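Local atomic coordinates of putative capsular polysaccharide biosynthesis protein (Streptococcus pneumoniae serotype 4, PDB entry 6EWJ), a protein that binds pyridoxal phosphate and probably acts as a sugar aminotransferase in pneumococcal teichoic acid biosynthesis. Residues 118-132 with 146-160. Numbering follows the deposited sequence.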
loop_
_atom_site.group_PDB
_atom_site.type_symbol
_atom_site.label_atom_id
_atom_site.label_comp_id
_atom_site.label_asym_id
_atom_site.label_seq_id
_atom_site.Cartn_x
_atom_site.Cartn_y
_atom_site.Cartn_z
ATOM N N TYR A 118 -25.585 -21.028 -7.588
ATOM C CA TYR A 118 -24.691 -21.975 -6.905
ATOM C C TYR A 118 -24.598 -23.299 -7.611
ATOM O O TYR A 118 -23.708 -24.075 -7.302
ATOM C CB TYR A 118 -25.082 -22.125 -5.402
ATOM C CG TYR A 118 -24.857 -20.842 -4.666
ATOM C CD1 TYR A 118 -23.563 -20.373 -4.456
ATOM C CD2 TYR A 118 -25.904 -20.034 -4.262
ATOM C CE1 TYR A 118 -23.310 -19.192 -3.804
ATOM C CE2 TYR A 118 -25.655 -18.817 -3.620
ATOM C CZ TYR A 118 -24.323 -18.391 -3.412
ATOM O OH TYR A 118 -23.999 -17.180 -2.784
ATOM N N ASP A 119 -25.549 -23.560 -8.516
ATOM C CA ASP A 119 -25.485 -24.718 -9.389
ATOM C C ASP A 119 -24.391 -24.467 -10.403
ATOM O O ASP A 119 -23.555 -25.344 -10.630
ATOM C CB ASP A 119 -26.809 -24.953 -10.123
ATOM C CG ASP A 119 -27.955 -25.284 -9.169
ATOM O OD1 ASP A 119 -27.730 -26.052 -8.198
ATOM O OD2 ASP A 119 -29.094 -24.825 -9.422
ATOM N N LEU A 120 -24.417 -23.279 -11.005
ATOM C CA LEU A 120 -23.366 -22.909 -11.955
ATOM C C LEU A 120 -21.999 -22.818 -11.254
ATOM O O LEU A 120 -20.990 -23.144 -11.851
ATOM C CB LEU A 120 -23.707 -21.604 -12.660
ATOM C CG LEU A 120 -24.890 -21.599 -13.652
ATOM C CD1 LEU A 120 -25.084 -20.194 -14.189
ATOM C CD2 LEU A 120 -24.699 -22.577 -14.807
ATOM N N LEU A 121 -21.990 -22.408 -9.982
ATOM C CA LEU A 121 -20.752 -22.447 -9.161
ATOM C C LEU A 121 -20.180 -23.852 -9.033
ATOM O O LEU A 121 -18.995 -24.079 -9.304
ATOM C CB LEU A 121 -21.024 -21.900 -7.774
ATOM C CG LEU A 121 -19.897 -21.980 -6.723
ATOM C CD1 LEU A 121 -18.690 -21.286 -7.251
ATOM C CD2 LEU A 121 -20.277 -21.369 -5.419
ATOM N N GLU A 122 -21.048 -24.814 -8.672
ATOM C CA GLU A 122 -20.663 -26.238 -8.674
ATOM C C GLU A 122 -20.032 -26.667 -10.006
ATOM O O GLU A 122 -18.971 -27.308 -10.027
ATOM C CB GLU A 122 -21.870 -27.164 -8.382
ATOM C CG GLU A 122 -22.237 -27.236 -6.925
ATOM C CD GLU A 122 -23.436 -28.115 -6.659
ATOM O OE1 GLU A 122 -23.829 -28.907 -7.531
ATOM O OE2 GLU A 122 -23.995 -28.038 -5.554
ATOM N N GLN A 123 -20.693 -26.313 -11.108
ATOM C CA GLN A 123 -20.198 -26.658 -12.452
ATOM C C GLN A 123 -18.831 -26.054 -12.786
ATOM O O GLN A 123 -18.048 -26.683 -13.458
ATOM C CB GLN A 123 -21.164 -26.194 -13.524
ATOM C CG GLN A 123 -22.491 -26.910 -13.543
ATOM C CD GLN A 123 -23.429 -26.325 -14.584
ATOM O OE1 GLN A 123 -22.984 -25.763 -15.606
ATOM N NE2 GLN A 123 -24.739 -26.465 -14.351
ATOM N N ALA A 124 -18.578 -24.840 -12.308
ATOM C CA ALA A 124 -17.317 -24.140 -12.569
ATOM C C ALA A 124 -16.121 -24.687 -11.781
ATOM O O ALA A 124 -14.966 -24.388 -12.133
ATOM C CB ALA A 124 -17.472 -22.658 -12.279
ATOM N N ILE A 125 -16.374 -25.500 -10.766
ATOM C CA ILE A 125 -15.296 -26.101 -9.958
ATOM C C ILE A 125 -14.508 -27.166 -10.737
ATOM O O ILE A 125 -15.076 -28.037 -11.375
ATOM C CB ILE A 125 -15.841 -26.652 -8.597
ATOM C CG1 ILE A 125 -16.146 -25.482 -7.674
ATOM C CG2 ILE A 125 -14.865 -27.605 -7.920
ATOM C CD1 ILE A 125 -16.951 -25.821 -6.438
ATOM N N THR A 126 -13.172 -27.080 -10.642
ATOM C CA THR A 126 -12.258 -28.053 -11.254
ATOM C C THR A 126 -11.182 -28.467 -10.245
ATOM O O THR A 126 -11.182 -28.022 -9.089
ATOM C CB THR A 126 -11.547 -27.481 -12.511
ATOM O OG1 THR A 126 -10.553 -26.519 -12.118
ATOM C CG2 THR A 126 -12.546 -26.840 -13.485
ATOM N N GLU A 127 -10.277 -29.332 -10.706
ATOM C CA GLU A 127 -9.129 -29.763 -9.917
ATOM C C GLU A 127 -8.164 -28.621 -9.605
ATOM O O GLU A 127 -7.403 -28.705 -8.647
ATOM C CB GLU A 127 -8.406 -30.903 -10.614
ATOM C CG GLU A 127 -9.316 -32.095 -10.854
ATOM C CD GLU A 127 -8.720 -33.469 -10.575
ATOM O OE1 GLU A 127 -7.708 -33.577 -9.835
ATOM O OE2 GLU A 127 -9.305 -34.466 -11.076
ATOM N N LYS A 128 -8.222 -27.543 -10.371
ATOM C CA LYS A 128 -7.408 -26.353 -10.096
ATOM C C LYS A 128 -8.026 -25.317 -9.096
ATOM O O LYS A 128 -7.334 -24.388 -8.675
ATOM C CB LYS A 128 -7.094 -25.636 -11.422
ATOM C CG LYS A 128 -6.516 -26.510 -12.548
ATOM C CD LYS A 128 -6.093 -25.650 -13.727
ATOM C CE LYS A 128 -4.982 -26.293 -14.537
ATOM N NZ LYS A 128 -4.829 -25.629 -15.866
ATOM N N THR A 129 -9.320 -25.441 -8.775
ATOM C CA THR A 129 -9.996 -24.443 -7.965
ATOM C C THR A 129 -9.428 -24.488 -6.556
ATOM O O THR A 129 -9.420 -25.555 -5.920
ATOM C CB THR A 129 -11.526 -24.641 -7.894
ATOM O OG1 THR A 129 -12.055 -24.895 -9.194
ATOM C CG2 THR A 129 -12.197 -23.371 -7.333
ATOM N N LYS A 130 -8.913 -23.339 -6.101
ATOM C CA LYS A 130 -8.417 -23.164 -4.732
ATOM C C LYS A 130 -9.279 -22.298 -3.830
ATOM O O LYS A 130 -9.303 -22.508 -2.597
ATOM C CB LYS A 130 -7.007 -22.558 -4.727
ATOM C CG LYS A 130 -5.933 -23.358 -5.438
ATOM C CD LYS A 130 -5.864 -24.811 -5.000
ATOM C CE LYS A 130 -4.644 -25.488 -5.598
ATOM N NZ LYS A 130 -4.547 -26.865 -5.114
ATOM N N VAL A 131 -9.958 -21.309 -4.399
ATOM C CA VAL A 131 -10.632 -20.280 -3.615
ATOM C C VAL A 131 -11.918 -19.869 -4.302
ATOM O O VAL A 131 -11.990 -19.824 -5.544
ATOM C CB VAL A 131 -9.751 -19.027 -3.426
ATOM C CG1 VAL A 131 -10.532 -17.864 -2.839
ATOM C CG2 VAL A 131 -8.568 -19.328 -2.527
ATOM N N ILE A 132 -12.930 -19.586 -3.498
ATOM C CA ILE A 132 -14.144 -18.954 -3.951
ATOM C C ILE A 132 -14.218 -17.620 -3.214
ATOM O O ILE A 132 -14.050 -17.574 -1.976
ATOM C CB ILE A 132 -15.397 -19.795 -3.644
ATOM C CG1 ILE A 132 -15.328 -21.117 -4.383
ATOM C CG2 ILE A 132 -16.662 -19.037 -4.075
ATOM C CD1 ILE A 132 -16.287 -22.180 -3.903
ATOM N N ARG A 146 -25.190 -22.914 1.755
ATOM C CA ARG A 146 -25.068 -23.502 0.423
ATOM C C ARG A 146 -23.614 -23.505 -0.072
ATOM O O ARG A 146 -23.107 -24.520 -0.542
ATOM C CB ARG A 146 -25.940 -22.760 -0.571
ATOM C CG ARG A 146 -25.927 -23.345 -1.973
ATOM C CD ARG A 146 -26.417 -24.803 -2.010
ATOM N NE ARG A 146 -26.137 -25.417 -3.310
ATOM C CZ ARG A 146 -26.841 -25.234 -4.423
ATOM N NH1 ARG A 146 -27.900 -24.436 -4.451
ATOM N NH2 ARG A 146 -26.456 -25.854 -5.538
ATOM N N LEU A 147 -22.935 -22.384 0.076
ATOM C CA LEU A 147 -21.490 -22.319 -0.310
ATOM C C LEU A 147 -20.638 -23.416 0.343
ATOM O O LEU A 147 -19.905 -24.106 -0.343
ATOM C CB LEU A 147 -20.914 -20.948 0.024
ATOM C CG LEU A 147 -21.290 -19.873 -0.973
ATOM C CD1 LEU A 147 -21.185 -18.454 -0.397
ATOM C CD2 LEU A 147 -20.352 -20.033 -2.192
ATOM N N PHE A 148 -20.773 -23.595 1.668
ATOM C CA PHE A 148 -20.008 -24.658 2.368
ATOM C C PHE A 148 -20.414 -26.082 1.931
ATOM O O PHE A 148 -19.574 -26.977 1.887
ATOM C CB PHE A 148 -20.067 -24.496 3.903
ATOM C CG PHE A 148 -19.087 -23.471 4.433
ATOM C CD1 PHE A 148 -17.722 -23.747 4.451
ATOM C CD2 PHE A 148 -19.515 -22.226 4.891
ATOM C CE1 PHE A 148 -16.802 -22.798 4.901
ATOM C CE2 PHE A 148 -18.605 -21.297 5.388
ATOM C CZ PHE A 148 -17.239 -21.572 5.363
ATOM N N GLN A 149 -21.685 -26.259 1.586
ATOM C CA GLN A 149 -22.190 -27.547 1.014
ATOM C C GLN A 149 -21.530 -27.846 -0.336
ATOM O O GLN A 149 -21.096 -28.961 -0.576
ATOM C CB GLN A 149 -23.716 -27.497 0.849
ATOM C CG GLN A 149 -24.483 -27.516 2.166
ATOM C CD GLN A 149 -25.992 -27.219 2.026
ATOM O OE1 GLN A 149 -26.487 -26.889 0.955
ATOM N NE2 GLN A 149 -26.718 -27.314 3.137
ATOM N N VAL A 150 -21.389 -26.810 -1.179
ATOM C CA VAL A 150 -20.714 -26.949 -2.492
ATOM C C VAL A 150 -19.261 -27.403 -2.361
ATOM O O VAL A 150 -18.865 -28.387 -2.991
ATOM C CB VAL A 150 -20.755 -25.654 -3.319
ATOM C CG1 VAL A 150 -19.833 -25.751 -4.524
ATOM C CG2 VAL A 150 -22.178 -25.333 -3.754
ATOM N N VAL A 151 -18.475 -26.712 -1.532
ATOM C CA VAL A 151 -17.041 -27.055 -1.400
ATOM C C VAL A 151 -16.837 -28.456 -0.815
ATOM O O VAL A 151 -15.936 -29.190 -1.231
ATOM C CB VAL A 151 -16.219 -26.014 -0.614
ATOM C CG1 VAL A 151 -16.321 -24.641 -1.279
ATOM C CG2 VAL A 151 -16.633 -25.944 0.844
ATOM N N GLU A 152 -17.689 -28.812 0.144
ATOM C CA GLU A 152 -17.701 -30.157 0.715
ATOM C C GLU A 152 -18.054 -31.201 -0.311
ATOM O O GLU A 152 -17.411 -32.245 -0.350
ATOM C CB GLU A 152 -18.706 -30.222 1.841
ATOM C CG GLU A 152 -18.836 -31.576 2.536
ATOM C CD GLU A 152 -17.553 -32.098 3.156
ATOM O OE1 GLU A 152 -16.634 -31.344 3.576
ATOM O OE2 GLU A 152 -17.474 -33.326 3.187
ATOM N N LYS A 153 -19.089 -30.928 -1.103
ATOM C CA LYS A 153 -19.549 -31.855 -2.137
ATOM C C LYS A 153 -18.454 -32.150 -3.157
ATOM O O LYS A 153 -18.318 -33.278 -3.603
ATOM C CB LYS A 153 -20.801 -31.314 -2.844
ATOM C CG LYS A 153 -21.275 -32.165 -4.012
ATOM C CD LYS A 153 -22.549 -31.631 -4.695
ATOM C CE LYS A 153 -23.291 -32.741 -5.424
ATOM N NZ LYS A 153 -24.260 -32.163 -6.395
ATOM N N LYS A 154 -17.681 -31.123 -3.517
ATOM C CA LYS A 154 -16.610 -31.251 -4.516
ATOM C C LYS A 154 -15.234 -31.528 -3.925
ATOM O O LYS A 154 -14.235 -31.432 -4.636
ATOM C CB LYS A 154 -16.560 -29.971 -5.363
ATOM C CG LYS A 154 -17.845 -29.670 -6.105
ATOM C CD LYS A 154 -18.143 -30.735 -7.149
ATOM C CE LYS A 154 -19.095 -30.221 -8.201
ATOM N NZ LYS A 154 -19.274 -31.200 -9.311
ATOM N N ARG A 155 -15.172 -31.842 -2.630
ATOM C CA ARG A 155 -13.904 -32.054 -1.938
ATOM C C ARG A 155 -12.903 -32.957 -2.705
ATOM O O ARG A 155 -11.697 -32.674 -2.699
ATOM C CB ARG A 155 -14.146 -32.528 -0.491
ATOM C CG ARG A 155 -12.931 -33.174 0.208
ATOM C CD ARG A 155 -12.582 -32.643 1.617
ATOM N NE ARG A 155 -13.636 -32.172 2.509
ATOM C CZ ARG A 155 -13.348 -31.602 3.674
ATOM N NH1 ARG A 155 -12.075 -31.413 4.030
ATOM N NH2 ARG A 155 -14.314 -31.207 4.476
ATOM N N ASP A 156 -13.399 -34.001 -3.376
ATOM C CA ASP A 156 -12.537 -34.922 -4.142
ATOM C C ASP A 156 -11.843 -34.310 -5.375
ATOM O O ASP A 156 -10.863 -34.881 -5.863
ATOM C CB ASP A 156 -13.308 -36.180 -4.554
ATOM C CG ASP A 156 -13.750 -37.024 -3.363
ATOM O OD1 ASP A 156 -13.268 -36.800 -2.228
ATOM O OD2 ASP A 156 -14.591 -37.933 -3.572
ATOM N N PHE A 157 -12.340 -33.175 -5.877
ATOM C CA PHE A 157 -11.628 -32.411 -6.914
ATOM C C PHE A 157 -10.368 -31.715 -6.361
ATOM O O PHE A 157 -9.486 -31.355 -7.128
ATOM C CB PHE A 157 -12.538 -31.347 -7.553
ATOM C CG PHE A 157 -13.484 -31.879 -8.600
ATOM C CD1 PHE A 157 -14.459 -32.820 -8.280
ATOM C CD2 PHE A 157 -13.423 -31.409 -9.919
ATOM C CE1 PHE A 157 -15.330 -33.303 -9.259
ATOM C CE2 PHE A 157 -14.300 -31.867 -10.888
ATOM C CZ PHE A 157 -15.252 -32.814 -10.560
ATOM N N PHE A 158 -10.287 -31.507 -5.049
ATOM C CA PHE A 158 -9.225 -30.686 -4.471
ATOM C C PHE A 158 -7.918 -31.445 -4.309
ATOM O O PHE A 158 -7.912 -32.584 -3.875
ATOM C CB PHE A 158 -9.657 -30.147 -3.108
ATOM C CG PHE A 158 -8.780 -29.063 -2.594
ATOM C CD1 PHE A 158 -8.917 -27.761 -3.078
ATOM C CD2 PHE A 158 -7.812 -29.322 -1.626
ATOM C CE1 PHE A 158 -8.111 -26.746 -2.606
ATOM C CE2 PHE A 158 -7.008 -28.300 -1.150
ATOM C CZ PHE A 158 -7.158 -27.017 -1.638
ATOM N N THR A 159 -6.813 -30.778 -4.628
ATOM C CA THR A 159 -5.476 -31.310 -4.395
ATOM C C THR A 159 -4.667 -30.169 -3.813
ATOM O O THR A 159 -4.301 -29.244 -4.530
ATOM C CB THR A 159 -4.819 -31.852 -5.674
ATOM O OG1 THR A 159 -5.467 -33.071 -6.062
ATOM C CG2 THR A 159 -3.319 -32.143 -5.463
ATOM N N ALA A 160 -4.398 -30.247 -2.517
ATOM C CA ALA A 160 -3.610 -29.239 -1.832
ATOM C C ALA A 160 -2.212 -29.081 -2.479
ATOM O O ALA A 160 -1.615 -30.064 -2.892
ATOM C CB ALA A 160 -3.492 -29.599 -0.358
HETATM O O HOH W 1 -7.309 -28.057 -5.936
#
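The guanidinium of Arg146 carries CB of Tyr118 over one face, 3.7 Å from its CZ. At the edge of the same group lie the carboxylates of Asp119 and Glu122. NH2 of Arg146 donates to both: to Asp119 OD1 at 3.0 Å, and to Glu122 OE2 at 3.3 Å in a nearly straight bond (172°). Both oxygens sit in the guanidinium plane, but each is met from above its own carboxylate plane. CG of Arg146 is anti to the backbone N (chi1 -177°), and a bend at chi2 then lays the guanidinium against CB of Tyr118, not on its ring. Glu122 OE1 also forms a weak salt bridge with NZ of Lys153, which completes a four-residue charged network.

The Tyr118 ring has CD2 of Leu121 at its edge; its CE1 lies 3.5 Å from CD2 of Leu147, and its OH bonds to Glu115. Beside the charged cluster, CG1 of Val150 packs tightly on CD1 of Ile125 (3.5 Å). Ile132 CD1 meets Val151 CG1. The Phe157 ring has the Thr126-Glu127 peptide at its edge, and the Phe158 ring has the Thr129 carbonyl at its edge. NZ of Lys130 makes an off-centre cation-pi contact with Phe158, 4.7 Å from the ring centroid. A water bound to this NZ also joins Glu127 O, Thr129 O and Thr159 N.

Helices 118-124 and 146-153 run in nearly the same direction, their axes 25° apart. Helix 144-153, followed by helix 163-168, belongs to the beta-alpha-beta crossover from strand 129-132 to the adjacent parallel strand 172-177. The pair forms part of a helix layer on the mixed seven-stranded sheet of the fold type I aminotransferase large domain, away from the annotated cofactor site.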